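Local atomic coordinates of glutamyl-tRNA(Gln) amidotransferase subunit C (Thermus thermophilus, PDB entry 3KFU), a protein that is the small C subunit of a multi-subunit amidotransferase, joining an N-terminal pair of helices through a long extended linker to a compact C-terminal part. Residues L6-L11 with L29-L34. Sequence-based numbering, arbitrary orientation.
Sequences LSPELL and LLLQDL
L31 reaches from its helix to the start of helix 8-17, where the side chains of L11 and P8 meet it. Its CG lies anti to the backbone N (chi1 -176°), which carries the two methyls across to the other segment. There they divide the work: CD1 sits 3.7 Å from L11 CD1, while CD2 lies more loosely beside the proline, 4.2 Å from P8 CG. L31 CD1 also comes within 4.1 Å of L6 O, a plain van der Waals approach to a backbone carbonyl. L11 approaches at an angle rather than alongside, and its CD1 lies against the base of the L31 side chain, also 3.8 Å from L31 CA. This is apolar packing in a helix-loop-helix unit: a short connection joins helix 8-17 to helix 24-42, the two helices cross steeply, and L6, just ahead of the first helix, prolongs the interface beyond its N-terminus. L6 is extended in the same manner as L31, with chi1 at -178°, and places CD2 against L34, 3.5 Å from L34 CB. The contact therefore spans one turn of the longer helix, from L31 to L34. Between L6 and P8 the chain enters the helix at S7, the N-cap, whose OG accepts a weak bond from L10 N at 3.4 Å. No hydrogen bond links the two segments. On the longer helix, L30 and L34 also pack against apolar side chains of another protein's chain, and D33 makes salt bridges to R36 and to a basic side chain of another protein.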
loop_
_atom_site.group_PDB
_atom_site.type_symbol
_atom_site.label_atom_id
_atom_site.label_comp_id
_atom_site.label_asym_id
_atom_site.label_seq_id
_atom_site.Cartn_x
_atom_site.Cartn_y
_atom_site.Cartn_z
ATOM N N LEU G 6 -16.270 22.490 -34.953
ATOM C CA LEU G 6 -16.684 21.096 -35.059
ATOM C C LEU G 6 -15.556 20.210 -35.582
ATOM O O LEU G 6 -15.202 20.266 -36.761
ATOM C CB LEU G 6 -17.914 20.980 -35.961
ATOM C CG LEU G 6 -18.505 19.582 -36.145
ATOM C CD1 LEU G 6 -18.792 18.938 -34.800
ATOM C CD2 LEU G 6 -19.764 19.649 -36.993
ATOM N N SER G 7 -14.999 19.389 -34.698
ATOM C CA SER G 7 -13.880 18.523 -35.052
ATOM C C SER G 7 -14.355 17.181 -35.597
ATOM O O SER G 7 -15.432 16.707 -35.238
ATOM C CB SER G 7 -12.976 18.295 -33.837
ATOM O OG SER G 7 -13.644 17.544 -32.839
ATOM N N PRO G 8 -13.544 16.565 -36.470
ATOM C CA PRO G 8 -13.837 15.241 -37.027
ATOM C C PRO G 8 -14.095 14.230 -35.920
ATOM O O PRO G 8 -14.783 13.232 -36.141
ATOM C CB PRO G 8 -12.547 14.885 -37.767
ATOM C CG PRO G 8 -11.963 16.200 -38.141
ATOM C CD PRO G 8 -12.292 17.124 -37.007
ATOM N N GLU G 9 -13.539 14.494 -34.742
ATOM C CA GLU G 9 -13.736 13.633 -33.583
ATOM C C GLU G 9 -15.178 13.693 -33.099
ATOM O O GLU G 9 -15.776 12.669 -32.770
ATOM C CB GLU G 9 -12.783 14.021 -32.448
ATOM C CG GLU G 9 -11.341 13.578 -32.656
ATOM C CD GLU G 9 -10.667 14.288 -33.813
ATOM O OE1 GLU G 9 -11.101 15.405 -34.163
ATOM O OE2 GLU G 9 -9.703 13.727 -34.375
ATOM N N LEU G 10 -15.734 14.899 -33.056
ATOM C CA LEU G 10 -17.111 15.076 -32.615
ATOM C C LEU G 10 -18.068 14.348 -33.549
ATOM O O LEU G 10 -18.969 13.646 -33.096
ATOM C CB LEU G 10 -17.475 16.558 -32.526
ATOM C CG LEU G 10 -18.100 16.979 -31.193
ATOM C CD1 LEU G 10 -17.083 16.842 -30.068
ATOM C CD2 LEU G 10 -18.640 18.399 -31.262
ATOM N N LEU G 11 -17.871 14.519 -34.853
ATOM C CA LEU G 11 -18.656 13.784 -35.836
ATOM C C LEU G 11 -18.663 12.300 -35.496
ATOM O O LEU G 11 -19.722 11.678 -35.413
ATOM C CB LEU G 11 -18.091 13.985 -37.241
ATOM C CG LEU G 11 -18.984 14.752 -38.211
ATOM C CD1 LEU G 11 -18.441 14.644 -39.626
ATOM C CD2 LEU G 11 -20.405 14.225 -38.142
ATOM N N LEU G 29 -18.145 15.027 -46.434
ATOM C CA LEU G 29 -19.226 15.861 -46.940
ATOM C C LEU G 29 -20.043 16.461 -45.800
ATOM O O LEU G 29 -20.146 17.679 -45.669
ATOM C CB LEU G 29 -20.129 15.046 -47.864
ATOM C CG LEU G 29 -21.319 15.792 -48.467
ATOM C CD1 LEU G 29 -20.843 17.001 -49.254
ATOM C CD2 LEU G 29 -22.138 14.861 -49.347
ATOM N N LEU G 30 -20.620 15.594 -44.977
ATOM C CA LEU G 30 -21.417 16.009 -43.832
ATOM C C LEU G 30 -20.637 16.917 -42.882
ATOM O O LEU G 30 -21.217 17.748 -42.187
ATOM C CB LEU G 30 -21.912 14.771 -43.089
ATOM C CG LEU G 30 -23.406 14.444 -43.195
ATOM C CD1 LEU G 30 -24.132 15.035 -44.400
ATOM C CD2 LEU G 30 -23.772 12.984 -42.911
ATOM N N LEU G 31 -19.320 16.752 -42.857
ATOM C CA LEU G 31 -18.461 17.554 -41.996
ATOM C C LEU G 31 -18.571 19.027 -42.360
ATOM O O LEU G 31 -18.548 19.898 -41.491
ATOM C CB LEU G 31 -17.008 17.087 -42.113
ATOM C CG LEU G 31 -15.971 17.746 -41.204
ATOM C CD1 LEU G 31 -16.439 17.740 -39.758
ATOM C CD2 LEU G 31 -14.630 17.044 -41.339
ATOM N N GLN G 32 -18.693 19.298 -43.655
ATOM C CA GLN G 32 -18.809 20.664 -44.145
ATOM C C GLN G 32 -20.211 21.207 -43.906
ATOM O O GLN G 32 -20.377 22.354 -43.494
ATOM C CB GLN G 32 -18.462 20.734 -45.636
ATOM C CG GLN G 32 -17.069 20.220 -45.974
ATOM C CD GLN G 32 -15.975 20.972 -45.239
ATOM O OE1 GLN G 32 -16.009 22.199 -45.140
ATOM N NE2 GLN G 32 -14.999 20.236 -44.711
ATOM N N ASP G 33 -21.217 20.376 -44.164
ATOM C CA ASP G 33 -22.606 20.777 -43.968
ATOM C C ASP G 33 -22.878 21.132 -42.509
ATOM O O ASP G 33 -23.315 22.243 -42.205
ATOM C CB ASP G 33 -23.561 19.675 -44.434
ATOM C CG ASP G 33 -23.553 19.492 -45.940
ATOM O OD1 ASP G 33 -23.123 20.425 -46.654
ATOM O OD2 ASP G 33 -23.986 18.419 -46.412
ATOM N N LEU G 34 -22.613 20.184 -41.616
ATOM C CA LEU G 34 -22.807 20.383 -40.181
ATOM C C LEU G 34 -22.173 21.677 -39.673
ATOM O O LEU G 34 -22.758 22.381 -38.852
ATOM C CB LEU G 34 -22.261 19.188 -39.398
ATOM C CG LEU G 34 -23.210 18.004 -39.201
ATOM C CD1 LEU G 34 -24.205 18.301 -38.093
ATOM C CD2 LEU G 34 -23.930 17.649 -40.497
#